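PDB 3GLV: FAD synthase from Thermoplasma volcanium GSS1, which probably catalyses the metal-dependent transfer of AMP from ATP to flavin mononucleotide, giving FAD and diphosphate. Local coordinates for residues V10-L14 against R56-I60; D30-V36 against V66-G72; A37-T41 against L71-G75. All coordinates share one frame; numbering follows the deposited sequence.

Contact 1: residues V10-L14 against R56-I60; sequences VFDIL and RLALI. With SO4 (sulfate ion), chain C.
Arg56 reaches from helix 53-60 to the loop 10-14 and gives an NH1 hydrogen to Val10 O, a 2.8 Å bond on a lone pair in the carbonyl plane, bent to 144° at the hydrogen. A turn at chi3 (-77°) brings the guanidinium to the loop, where Val10 CG1 covers one face; Arg56 CD rests 3.6 Å from Asp12 CA. Asp12 OD1 stays 4.3 Å from Arg56 NE, short of a salt bridge; backbone N-H groups of Ile50 and Phe51 hold the carboxylate, while Arg56 NE donates to Phe51 O and NH2 forms a salt bridge with Asp39. Ile60 CD1 sits 4.0 Å from the Phe11 ring centroid, a CH-pi contact over its face. Sulfate O3 lies over the opposite face, bonded by Phe11 N at 2.7 Å; O2 accepts from Val10 N. This anion, probably from the crystallisation liquor, also bonds His18 NE2; Val10, Phe11 and His18 are inferred to bind ATP, so it may mark a phosphate position. A water donates to Phe11 O and Arg56 O. The loop runs from strand 4-9 to the HxGH nucleotidyltransferase signature (His15 to His18) opening helix 16-26; helix 53-60 packs against strands 31-36 and 68-71.

Contact 2: residues D30-V36 against V66-G72; sequences DELVVVV and VDRAILG
Val66 meets Val34 nearly at right angles, its CG1 3.8 Å from Val34 CG2. Asp67 then uses its carboxylate in place of a strand carbonyl: CG beside its own backbone N (chi1 -62°) turns the group to Leu32 N, which OD2 accepts at 2.8 Å through its anti lone pair, almost straight (167°); OD2 also pairs with Lys26. Asp67 N and Arg68 N both donate to Leu32 O. Arg68 lies alongside Val33, and Glu31 OE2 stands at the guanidinium edge in a long 3.7 Å salt bridge to NH1; Glu31 OE1 pairs with Arg4. Arg68 O accepts Val34 N, and Ala69 lies on the Val34 face. Ile70 N donates to Val34 O, and Ile70 O receives Val36 N at 2.8 Å. Arg68 and Ile70 join Val33 and Val35 on one face; Leu71 returns to that of Val34 and Val36. Gly72 N closes the series on Val36 O from above the carbonyl plane, and Val35 CG1 comes within 3.4 Å of Gly72 CA. Within the chain this is the edge pair of a Rossmann-like parallel sheet, joined by a beta-alpha-beta crossover; strand 31-36 separates 68-71 from 4-9, with helices 16-26 and 53-60 covering the Val34 face.

Contact 3: residues A37-T41 against L71-G75; sequences ARDST and LGHEG
The Arg38 guanidinium is sandwiched: Leu71 CB lies over one face, 3.7 Å above the plane and off-centre, near the edge of the group, Glu74 OE2 lies over the opposite face, and Gly72 O sits at the edge. Carboxylate and guanidinium are almost parallel, 10° apart. Glu74 OE2 is 3.3 Å from Arg38 NE, but well out of the guanidinium plane, so this salt bridge works through charge alone. The N-H of NE goes to Gly72 O instead, at 2.8 Å and bent to 142° at the hydrogen. An arm extended from CG to NE carries the group across to the loop 71-75. Glu74 folds back at chi2 (72°) to run alongside it, bringing its CG to 3.4 Å from Arg38 CD, and its other oxygen, OE1, takes a weak bond from His73 ND1. Replacing Arg38 with an alanine would probably leave Gly72 O without this donor, Glu74 OE2 without this counter-charge, and a gap against Leu71 CB. Farther along, Thr41 OG1 approaches Glu74 O at 3.3 Å, at best a weak bond. The contact lies at the surface, at the C-terminal ends of two adjacent parallel strands. Arg38 is the N-cap residue of helix 39-44, which follows strand 31-36; the loop 71-75 leads from strand 68-71 to helix 77-84, where His73 NE2 bonds Glu83.

How the contacts relate
Contact 2 is the strand pairing; contact 3 continues from the C-terminal ends of its two strands, and contact 1 packs against one face. Leu71 and Gly72 belong to both contact 2 and contact 3, whose centres are about 14 Å apart. Between contacts 1 and 2, Phe11 CE2 is 3.4 Å from Val34 CG1 and Leu57 CD1 3.3 Å from Ala69 C. Arg56 ties contact 1 to contact 3: NH2 forms a salt bridge with Asp39 OD1 at 2.7 Å, and NH1 probably also bonds Ala37 O. Contact 1 alone holds the sulfate and inferred ATP-site residues; in contact 3 the Thr41 side chain is about 7 Å from that of Val10.

Contact 1: residues V10-L14 against R56-I60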
ATOM      1  N   VAL A  10     -12.457  -3.236  -5.725  1.00 19.74           N
ATOM      2  CA  VAL A  10     -11.782  -2.710  -6.876  1.00 19.41           C
ATOM      3  C   VAL A  10     -10.392  -2.242  -6.506  1.00 19.38           C
ATOM      4  O   VAL A  10      -9.478  -2.533  -7.221  1.00 17.93           O
ATOM      5  CB  VAL A  10     -12.618  -1.554  -7.521  1.00 19.25           C
ATOM      6  CG1 VAL A  10     -11.889  -0.957  -8.652  1.00 20.09           C
ATOM      7  CG2 VAL A  10     -14.087  -2.066  -7.994  1.00 18.22           C
ATOM      8  N   PHE A  11     -10.261  -1.494  -5.397  1.00 20.15           N
ATOM      9  CA  PHE A  11      -8.990  -0.936  -4.918  1.00 20.17           C
ATOM     10  C   PHE A  11      -8.308  -0.099  -5.987  1.00 20.80           C
ATOM     11  O   PHE A  11      -7.157  -0.329  -6.321  1.00 19.79           O
ATOM     12  CB  PHE A  11      -8.043  -2.065  -4.410  1.00 20.68           C
ATOM     13  CG  PHE A  11      -8.702  -2.980  -3.378  1.00 20.02           C
ATOM     14  CD1 PHE A  11      -8.971  -2.501  -2.090  1.00 22.70           C
ATOM     15  CD2 PHE A  11      -9.118  -4.284  -3.716  1.00 21.46           C
ATOM     16  CE1 PHE A  11      -9.617  -3.311  -1.144  1.00 19.66           C
ATOM     17  CE2 PHE A  11      -9.766  -5.099  -2.787  1.00 19.37           C
ATOM     18  CZ  PHE A  11     -10.021  -4.594  -1.496  1.00 19.74           C
ATOM     19  N   ASP A  12      -9.042   0.848  -6.550  1.00 20.11           N
ATOM     20  CA  ASP A  12      -8.496   1.668  -7.641  1.00 21.17           C
ATOM     21  C   ASP A  12      -7.413   2.624  -7.111  1.00 21.46           C
ATOM     22  O   ASP A  12      -6.216   2.501  -7.467  1.00 22.48           O
ATOM     23  CB  ASP A  12      -9.612   2.417  -8.364  1.00 19.80           C
ATOM     24  CG  ASP A  12      -9.162   3.052  -9.643  1.00 21.04           C
ATOM     25  OD1 ASP A  12      -8.176   2.572 -10.293  1.00 18.19           O
ATOM     26  OD2 ASP A  12      -9.860   4.033 -10.024  1.00 21.43           O
ATOM     27  N   ILE A  13      -7.817   3.540  -6.257  1.00 22.20           N
ATOM     28  CA  ILE A  13      -6.871   4.434  -5.593  1.00 23.55           C
ATOM     29  C   ILE A  13      -6.822   4.027  -4.145  1.00 23.52           C
ATOM     30  O   ILE A  13      -7.851   4.174  -3.446  1.00 23.39           O
ATOM     31  CB  ILE A  13      -7.296   5.901  -5.666  1.00 24.16           C
ATOM     32  CG1 ILE A  13      -7.487   6.347  -7.108  1.00 27.88           C
ATOM     33  CG2 ILE A  13      -6.246   6.850  -4.923  1.00 22.87           C
ATOM     34  CD1 ILE A  13      -6.243   6.156  -7.920  1.00 34.33           C
ATOM     35  N   LEU A  14      -5.670   3.528  -3.682  1.00 22.42           N
ATOM     36  CA  LEU A  14      -5.606   3.004  -2.296  1.00 23.23           C
ATOM     37  C   LEU A  14      -5.781   4.124  -1.304  1.00 23.34           C
ATOM     38  O   LEU A  14      -5.192   5.221  -1.453  1.00 22.01           O
ATOM     39  CB  LEU A  14      -4.301   2.251  -1.980  1.00 23.99           C
ATOM     40  CG  LEU A  14      -4.133   0.800  -2.421  1.00 29.42           C
ATOM     41  CD1 LEU A  14      -2.801   0.193  -2.053  1.00 30.98           C
ATOM     42  CD2 LEU A  14      -5.310  -0.044  -1.828  1.00 34.20           C
ATOM     43  N   ARG A  56      -3.800  -2.822 -10.323  1.00 18.76           N
ATOM     44  CA  ARG A  56      -4.493  -2.754  -9.038  1.00 18.79           C
ATOM     45  C   ARG A  56      -4.153  -3.984  -8.194  1.00 20.42           C
ATOM     46  O   ARG A  56      -3.978  -3.880  -6.977  1.00 19.96           O
ATOM     47  CB  ARG A  56      -6.009  -2.603  -9.201  1.00 17.61           C
ATOM     48  CG  ARG A  56      -6.413  -1.247  -9.786  1.00 18.91           C
ATOM     49  CD  ARG A  56      -7.953  -0.991  -9.933  1.00 17.17           C
ATOM     50  NE  ARG A  56      -8.559  -1.665 -11.076  1.00 17.52           N
ATOM     51  CZ  ARG A  56      -9.195  -2.832 -11.034  1.00 18.25           C
ATOM     52  NH1 ARG A  56      -9.357  -3.476  -9.877  1.00 19.28           N
ATOM     53  NH2 ARG A  56      -9.716  -3.355 -12.147  1.00 18.05           N
ATOM     54  N   LEU A  57      -4.142  -5.154  -8.838  1.00 20.49           N
ATOM     55  CA  LEU A  57      -3.834  -6.420  -8.168  1.00 21.77           C
ATOM     56  C   LEU A  57      -2.421  -6.383  -7.577  1.00 21.73           C
ATOM     57  O   LEU A  57      -2.234  -6.743  -6.437  1.00 21.83           O
ATOM     58  CB  LEU A  57      -3.959  -7.612  -9.148  1.00 22.03           C
ATOM     59  CG  LEU A  57      -3.427  -9.034  -8.725  1.00 24.84           C
ATOM     60  CD1 LEU A  57      -4.197  -9.569  -7.593  1.00 26.60           C
ATOM     61  CD2 LEU A  57      -3.583 -10.045  -9.862  1.00 25.24           C
ATOM     62  N   ALA A  58      -1.436  -5.991  -8.394  1.00 22.90           N
ATOM     63  CA  ALA A  58      -0.020  -5.908  -7.975  1.00 22.99           C
ATOM     64  C   ALA A  58       0.181  -4.978  -6.776  1.00 23.80           C
ATOM     65  O   ALA A  58       0.933  -5.295  -5.844  1.00 22.87           O
ATOM     66  CB  ALA A  58       0.853  -5.465  -9.146  1.00 22.96           C
ATOM     67  N   LEU A  59      -0.487  -3.821  -6.780  1.00 22.64           N
ATOM     68  CA  LEU A  59      -0.344  -2.917  -5.661  1.00 22.35           C
ATOM     69  C   LEU A  59      -0.929  -3.529  -4.409  1.00 21.67           C
ATOM     70  O   LEU A  59      -0.252  -3.543  -3.375  1.00 21.02           O
ATOM     71  CB  LEU A  59      -0.974  -1.549  -5.937  1.00 22.48           C
ATOM     72  CG  LEU A  59      -0.562  -0.396  -5.070  1.00 25.99           C
ATOM     73  CD1 LEU A  59       0.988  -0.179  -4.923  1.00 24.73           C
ATOM     74  CD2 LEU A  59      -1.277   0.902  -5.561  1.00 24.05           C
ATOM     75  N   ILE A  60      -2.144  -4.059  -4.479  1.00 21.20           N
ATOM     76  CA  ILE A  60      -2.764  -4.731  -3.295  1.00 20.68           C
ATOM     77  C   ILE A  60      -1.833  -5.814  -2.687  1.00 19.81           C
ATOM     78  O   ILE A  60      -1.735  -5.970  -1.479  1.00 19.31           O
ATOM     79  CB  ILE A  60      -4.143  -5.353  -3.683  1.00 21.92           C
ATOM     80  CG1 ILE A  60      -5.250  -4.334  -3.461  1.00 22.41           C
ATOM     81  CG2 ILE A  60      -4.474  -6.616  -2.872  1.00 21.00           C
ATOM     82  CD1 ILE A  60      -5.397  -3.929  -2.000  1.00 21.02           C
TER
HETATM   83  S   SO4 C 203     -13.681  -0.678  -3.502  1.00 48.52           S
HETATM   84  O1  SO4 C 203     -14.493   0.392  -4.106  1.00 57.52           O
HETATM   85  O2  SO4 C 203     -14.141  -1.945  -4.070  1.00 55.19           O
HETATM   86  O3  SO4 C 203     -12.271  -0.528  -3.927  1.00 51.06           O
HETATM   87  O4  SO4 C 203     -13.993  -0.558  -2.074  1.00 51.83           O
HETATM   88  O   HOH W   1      -4.596  -1.430  -5.782  1.00 23.34           O

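Contact 2: residues D30-V36 against V66-G72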
ATOM      1  N   ASP A  30      -5.884 -16.309   9.605  1.00 21.12           N
ATOM      2  CA  ASP A  30      -4.448 -16.532   9.440  1.00 22.66           C
ATOM      3  C   ASP A  30      -3.937 -16.247   8.071  1.00 22.98           C
ATOM      4  O   ASP A  30      -2.743 -16.021   7.877  1.00 24.92           O
ATOM      5  CB  ASP A  30      -4.195 -18.020   9.727  1.00 24.14           C
ATOM      6  CG  ASP A  30      -4.564 -18.383  11.134  1.00 25.02           C
ATOM      7  OD1 ASP A  30      -3.860 -17.874  12.022  1.00 24.57           O
ATOM      8  OD2 ASP A  30      -5.556 -19.122  11.350  1.00 28.05           O
ATOM      9  N   GLU A  31      -4.816 -16.321   7.079  1.00 23.73           N
ATOM     10  CA  GLU A  31      -4.466 -16.010   5.714  1.00 23.84           C
ATOM     11  C   GLU A  31      -5.546 -15.061   5.149  1.00 23.04           C
ATOM     12  O   GLU A  31      -6.701 -15.364   5.194  1.00 23.89           O
ATOM     13  CB  GLU A  31      -4.421 -17.301   4.909  1.00 24.44           C
ATOM     14  CG  GLU A  31      -4.041 -17.146   3.455  1.00 27.04           C
ATOM     15  CD  GLU A  31      -4.348 -18.362   2.635  1.00 29.72           C
ATOM     16  OE1 GLU A  31      -5.299 -19.080   2.964  1.00 31.95           O
ATOM     17  OE2 GLU A  31      -3.686 -18.569   1.613  1.00 34.24           O
ATOM     18  N   LEU A  32      -5.129 -13.909   4.622  1.00 21.79           N
ATOM     19  CA  LEU A  32      -6.001 -13.024   3.874  1.00 19.87           C
ATOM     20  C   LEU A  32      -5.773 -13.149   2.374  1.00 20.47           C
ATOM     21  O   LEU A  32      -4.658 -12.923   1.895  1.00 19.19           O
ATOM     22  CB  LEU A  32      -5.825 -11.585   4.337  1.00 19.71           C
ATOM     23  CG  LEU A  32      -6.704 -10.553   3.613  1.00 18.65           C
ATOM     24  CD1 LEU A  32      -8.191 -10.796   3.867  1.00 20.01           C
ATOM     25  CD2 LEU A  32      -6.331  -9.125   4.069  1.00 18.39           C
ATOM     26  N   VAL A  33      -6.846 -13.587   1.666  1.00 20.45           N
ATOM     27  CA  VAL A  33      -6.912 -13.624   0.206  1.00 20.22           C
ATOM     28  C   VAL A  33      -7.768 -12.465  -0.196  1.00 19.74           C
ATOM     29  O   VAL A  33      -8.944 -12.295   0.262  1.00 20.06           O
ATOM     30  CB  VAL A  33      -7.480 -14.994  -0.347  1.00 20.98           C
ATOM     31  CG1 VAL A  33      -7.555 -14.996  -1.880  1.00 22.13           C
ATOM     32  CG2 VAL A  33      -6.656 -16.247   0.156  1.00 21.15           C
ATOM     33  N   VAL A  34      -7.220 -11.620  -1.055  1.00 19.93           N
ATOM     34  CA  VAL A  34      -8.014 -10.507  -1.593  1.00 18.85           C
ATOM     35  C   VAL A  34      -8.382 -10.743  -3.023  1.00 20.34           C
ATOM     36  O   VAL A  34      -7.486 -11.093  -3.893  1.00 18.98           O
ATOM     37  CB  VAL A  34      -7.270  -9.137  -1.434  1.00 20.58           C
ATOM     38  CG1 VAL A  34      -8.117  -7.995  -2.033  1.00 17.00           C
ATOM     39  CG2 VAL A  34      -6.891  -8.880   0.034  1.00 17.23           C
ATOM     40  N   VAL A  35      -9.670 -10.582  -3.328  1.00 18.68           N
ATOM     41  CA  VAL A  35     -10.110 -10.764  -4.713  1.00 19.58           C
ATOM     42  C   VAL A  35     -10.401  -9.398  -5.336  1.00 19.99           C
ATOM     43  O   VAL A  35     -11.272  -8.649  -4.880  1.00 18.84           O
ATOM     44  CB  VAL A  35     -11.374 -11.666  -4.798  1.00 20.94           C
ATOM     45  CG1 VAL A  35     -11.889 -11.830  -6.275  1.00 19.48           C
ATOM     46  CG2 VAL A  35     -11.126 -13.018  -4.095  1.00 19.79           C
ATOM     47  N   VAL A  36      -9.621  -9.080  -6.351  1.00 19.59           N
ATOM     48  CA  VAL A  36      -9.574  -7.758  -6.972  1.00 20.89           C
ATOM     49  C   VAL A  36     -10.435  -7.772  -8.252  1.00 21.56           C
ATOM     50  O   VAL A  36     -10.218  -8.624  -9.134  1.00 21.57           O
ATOM     51  CB  VAL A  36      -8.099  -7.391  -7.337  1.00 20.63           C
ATOM     52  CG1 VAL A  36      -8.034  -6.052  -8.119  1.00 19.76           C
ATOM     53  CG2 VAL A  36      -7.252  -7.328  -6.096  1.00 18.12           C
ATOM     54  N   VAL A  66      -1.806  -8.518   3.382  1.00 22.83           N
ATOM     55  CA  VAL A  66      -2.326  -9.340   2.338  1.00 22.61           C
ATOM     56  C   VAL A  66      -1.413 -10.535   2.063  1.00 24.16           C
ATOM     57  O   VAL A  66      -0.243 -10.391   1.611  1.00 23.15           O
ATOM     58  CB  VAL A  66      -2.585  -8.537   0.999  1.00 22.58           C
ATOM     59  CG1 VAL A  66      -3.096  -9.453  -0.093  1.00 21.14           C
ATOM     60  CG2 VAL A  66      -3.530  -7.375   1.219  1.00 19.80           C
ATOM     61  N   ASP A  67      -1.967 -11.731   2.249  1.00 23.96           N
ATOM     62  CA  ASP A  67      -1.176 -12.939   1.954  1.00 24.78           C
ATOM     63  C   ASP A  67      -1.221 -13.288   0.484  1.00 25.60           C
ATOM     64  O   ASP A  67      -0.177 -13.581  -0.090  1.00 27.33           O
ATOM     65  CB  ASP A  67      -1.616 -14.068   2.836  1.00 23.53           C
ATOM     66  CG  ASP A  67      -1.384 -13.739   4.285  1.00 25.41           C
ATOM     67  OD1 ASP A  67      -0.197 -13.550   4.615  1.00 31.56           O
ATOM     68  OD2 ASP A  67      -2.352 -13.547   5.048  1.00 22.15           O
ATOM     69  N   ARG A  68      -2.408 -13.206  -0.125  1.00 25.37           N
ATOM     70  CA  ARG A  68      -2.581 -13.553  -1.546  1.00 26.26           C
ATOM     71  C   ARG A  68      -3.626 -12.680  -2.188  1.00 24.72           C
ATOM     72  O   ARG A  68      -4.651 -12.361  -1.572  1.00 23.55           O
ATOM     73  CB  ARG A  68      -3.034 -15.011  -1.711  1.00 26.65           C
ATOM     74  CG  ARG A  68      -1.882 -15.966  -1.751  1.00 33.79           C
ATOM     75  CD  ARG A  68      -2.361 -17.420  -1.824  1.00 39.72           C
ATOM     76  NE  ARG A  68      -3.230 -17.604  -2.981  1.00 44.28           N
ATOM     77  CZ  ARG A  68      -4.460 -18.125  -2.955  1.00 46.46           C
ATOM     78  NH1 ARG A  68      -5.022 -18.550  -1.813  1.00 47.55           N
ATOM     79  NH2 ARG A  68      -5.131 -18.222  -4.100  1.00 46.14           N
ATOM     80  N   ALA A  69      -3.381 -12.339  -3.452  1.00 24.29           N
ATOM     81  CA  ALA A  69      -4.331 -11.561  -4.219  1.00 24.03           C
ATOM     82  C   ALA A  69      -4.547 -12.163  -5.565  1.00 23.74           C
ATOM     83  O   ALA A  69      -3.590 -12.567  -6.246  1.00 23.13           O
ATOM     84  CB  ALA A  69      -3.876 -10.106  -4.330  1.00 23.43           C
ATOM     85  N   ILE A  70      -5.817 -12.219  -5.951  1.00 22.70           N
ATOM     86  CA  ILE A  70      -6.219 -12.739  -7.230  1.00 22.75           C
ATOM     87  C   ILE A  70      -7.278 -11.905  -7.929  1.00 22.67           C
ATOM     88  O   ILE A  70      -8.072 -11.158  -7.309  1.00 22.41           O
ATOM     89  CB  ILE A  70      -6.697 -14.204  -7.155  1.00 23.35           C
ATOM     90  CG1 ILE A  70      -7.928 -14.342  -6.282  1.00 22.93           C
ATOM     91  CG2 ILE A  70      -5.565 -15.168  -6.624  1.00 23.98           C
ATOM     92  CD1 ILE A  70      -8.541 -15.692  -6.476  1.00 23.20           C
ATOM     93  N   LEU A  71      -7.315 -12.043  -9.238  1.00 22.73           N
ATOM     94  CA  LEU A  71      -8.382 -11.423 -10.014  1.00 24.83           C
ATOM     95  C   LEU A  71      -9.697 -12.216  -9.834  1.00 25.40           C
ATOM     96  O   LEU A  71      -9.717 -13.442  -9.808  1.00 25.08           O
ATOM     97  CB  LEU A  71      -7.967 -11.326 -11.477  1.00 25.45           C
ATOM     98  CG  LEU A  71      -7.501  -9.979 -12.077  1.00 28.87           C
ATOM     99  CD1 LEU A  71      -7.170  -8.897 -11.120  1.00 23.51           C
ATOM    100  CD2 LEU A  71      -6.365 -10.163 -13.133  1.00 32.36           C
ATOM    101  N   GLY A  72     -10.798 -11.516  -9.738  1.00 25.92           N
ATOM    102  CA  GLY A  72     -12.078 -12.154  -9.644  1.00 27.29           C
ATOM    103  C   GLY A  72     -12.617 -12.675 -10.972  1.00 29.53           C
ATOM    104  O   GLY A  72     -11.966 -12.618 -11.987  1.00 27.89           O
TER
HETATM  105  O   HOH W   2       0.033 -13.898   7.825  1.00 47.26           O

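Contact 3: residues A37-T41 against L71-G75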
ATOM      1  N   ALA A  37     -11.394  -6.854  -8.369  1.00 21.79           N
ATOM      2  CA  ALA A  37     -12.324  -6.844  -9.513  1.00 22.25           C
ATOM      3  C   ALA A  37     -11.591  -6.619 -10.841  1.00 22.31           C
ATOM      4  O   ALA A  37     -10.704  -5.779 -10.927  1.00 22.17           O
ATOM      5  CB  ALA A  37     -13.380  -5.774  -9.313  1.00 22.08           C
ATOM      6  N   ARG A  38     -11.931  -7.420 -11.854  1.00 22.12           N
ATOM      7  CA  ARG A  38     -11.535  -7.164 -13.217  1.00 22.69           C
ATOM      8  C   ARG A  38     -12.057  -5.820 -13.680  1.00 21.76           C
ATOM      9  O   ARG A  38     -13.058  -5.317 -13.196  1.00 19.03           O
ATOM     10  CB  ARG A  38     -12.087  -8.251 -14.155  1.00 24.03           C
ATOM     11  CG  ARG A  38     -11.349  -9.558 -13.947  1.00 27.49           C
ATOM     12  CD  ARG A  38     -11.710 -10.674 -14.850  1.00 32.36           C
ATOM     13  NE  ARG A  38     -10.886 -11.832 -14.495  1.00 38.30           N
ATOM     14  CZ  ARG A  38      -9.662 -12.084 -14.974  1.00 42.65           C
ATOM     15  NH1 ARG A  38      -9.102 -11.286 -15.878  1.00 44.52           N
ATOM     16  NH2 ARG A  38      -8.984 -13.157 -14.549  1.00 44.54           N
ATOM     17  N   ASP A  39     -11.366  -5.260 -14.649  1.00 22.29           N
ATOM     18  CA  ASP A  39     -11.797  -4.001 -15.252  1.00 23.93           C
ATOM     19  C   ASP A  39     -13.208  -4.069 -15.852  1.00 24.31           C
ATOM     20  O   ASP A  39     -13.988  -3.134 -15.673  1.00 24.77           O
ATOM     21  CB  ASP A  39     -10.788  -3.515 -16.305  1.00 23.82           C
ATOM     22  CG  ASP A  39      -9.426  -3.067 -15.703  1.00 26.02           C
ATOM     23  OD1 ASP A  39      -9.371  -2.330 -14.634  1.00 28.34           O
ATOM     24  OD2 ASP A  39      -8.389  -3.386 -16.366  1.00 21.63           O
ATOM     25  N   SER A  40     -13.577  -5.167 -16.516  1.00 25.66           N
ATOM     26  CA  SER A  40     -14.961  -5.287 -17.048  1.00 26.58           C
ATOM     27  C   SER A  40     -16.023  -5.252 -15.942  1.00 27.78           C
ATOM     28  O   SER A  40     -17.027  -4.538 -16.035  1.00 27.01           O
ATOM     29  CB  SER A  40     -15.160  -6.556 -17.907  1.00 26.93           C
ATOM     30  OG  SER A  40     -14.597  -7.736 -17.311  1.00 29.14           O
ATOM     31  N   THR A  41     -15.813  -6.052 -14.907  1.00 28.45           N
ATOM     32  CA  THR A  41     -16.715  -6.076 -13.759  1.00 29.50           C
ATOM     33  C   THR A  41     -16.892  -4.678 -13.155  1.00 30.25           C
ATOM     34  O   THR A  41     -18.023  -4.197 -13.010  1.00 30.75           O
ATOM     35  CB  THR A  41     -16.126  -7.014 -12.654  1.00 30.24           C
ATOM     36  OG1 THR A  41     -15.814  -8.266 -13.261  1.00 30.86           O
ATOM     37  CG2 THR A  41     -17.112  -7.208 -11.495  1.00 30.14           C
ATOM     38  N   LEU A  71      -7.315 -12.043  -9.238  1.00 22.73           N
ATOM     39  CA  LEU A  71      -8.382 -11.423 -10.014  1.00 24.83           C
ATOM     40  C   LEU A  71      -9.697 -12.216  -9.834  1.00 25.40           C
ATOM     41  O   LEU A  71      -9.717 -13.442  -9.808  1.00 25.08           O
ATOM     42  CB  LEU A  71      -7.967 -11.326 -11.477  1.00 25.45           C
ATOM     43  CG  LEU A  71      -7.501  -9.979 -12.077  1.00 28.87           C
ATOM     44  CD1 LEU A  71      -7.170  -8.897 -11.120  1.00 23.51           C
ATOM     45  CD2 LEU A  71      -6.365 -10.163 -13.133  1.00 32.36           C
ATOM     46  N   GLY A  72     -10.798 -11.516  -9.738  1.00 25.92           N
ATOM     47  CA  GLY A  72     -12.078 -12.154  -9.644  1.00 27.29           C
ATOM     48  C   GLY A  72     -12.617 -12.675 -10.972  1.00 29.53           C
ATOM     49  O   GLY A  72     -11.966 -12.618 -11.987  1.00 27.89           O
ATOM     50  N   HIS A  73     -13.824 -13.200 -10.924  1.00 32.32           N
ATOM     51  CA  HIS A  73     -14.459 -13.780 -12.084  1.00 36.15           C
ATOM     52  C   HIS A  73     -15.519 -12.903 -12.651  1.00 38.99           C
ATOM     53  O   HIS A  73     -16.473 -12.536 -12.007  1.00 39.41           O
ATOM     54  CB  HIS A  73     -15.054 -15.133 -11.771  1.00 36.00           C
ATOM     55  CG  HIS A  73     -14.058 -16.230 -11.804  1.00 36.55           C
ATOM     56  ND1 HIS A  73     -13.252 -16.453 -12.886  1.00 40.79           N
ATOM     57  CD2 HIS A  73     -13.706 -17.138 -10.876  1.00 36.95           C
ATOM     58  CE1 HIS A  73     -12.457 -17.470 -12.636  1.00 42.34           C
ATOM     59  NE2 HIS A  73     -12.715 -17.905 -11.422  1.00 39.84           N
ATOM     60  N   GLU A  74     -15.311 -12.640 -13.914  1.00 42.57           N
ATOM     61  CA  GLU A  74     -15.986 -11.674 -14.719  1.00 45.69           C
ATOM     62  C   GLU A  74     -17.455 -11.349 -14.473  1.00 46.67           C
ATOM     63  O   GLU A  74     -17.907 -10.291 -14.861  1.00 48.13           O
ATOM     64  CB  GLU A  74     -15.708 -12.030 -16.173  1.00 47.12           C
ATOM     65  CG  GLU A  74     -14.217 -12.388 -16.426  1.00 49.89           C
ATOM     66  CD  GLU A  74     -13.786 -13.727 -15.855  1.00 54.18           C
ATOM     67  OE1 GLU A  74     -14.589 -14.390 -15.216  1.00 57.43           O
ATOM     68  OE2 GLU A  74     -12.642 -14.146 -16.079  1.00 57.32           O
ATOM     69  N   GLY A  75     -18.201 -12.233 -13.840  1.00 46.70           N
ATOM     70  CA  GLY A  75     -19.559 -11.903 -13.471  1.00 46.66           C
ATOM     71  C   GLY A  75     -20.207 -13.058 -12.764  1.00 46.96           C
ATOM     72  O   GLY A  75     -21.328 -13.415 -13.042  1.00 47.03           O
TER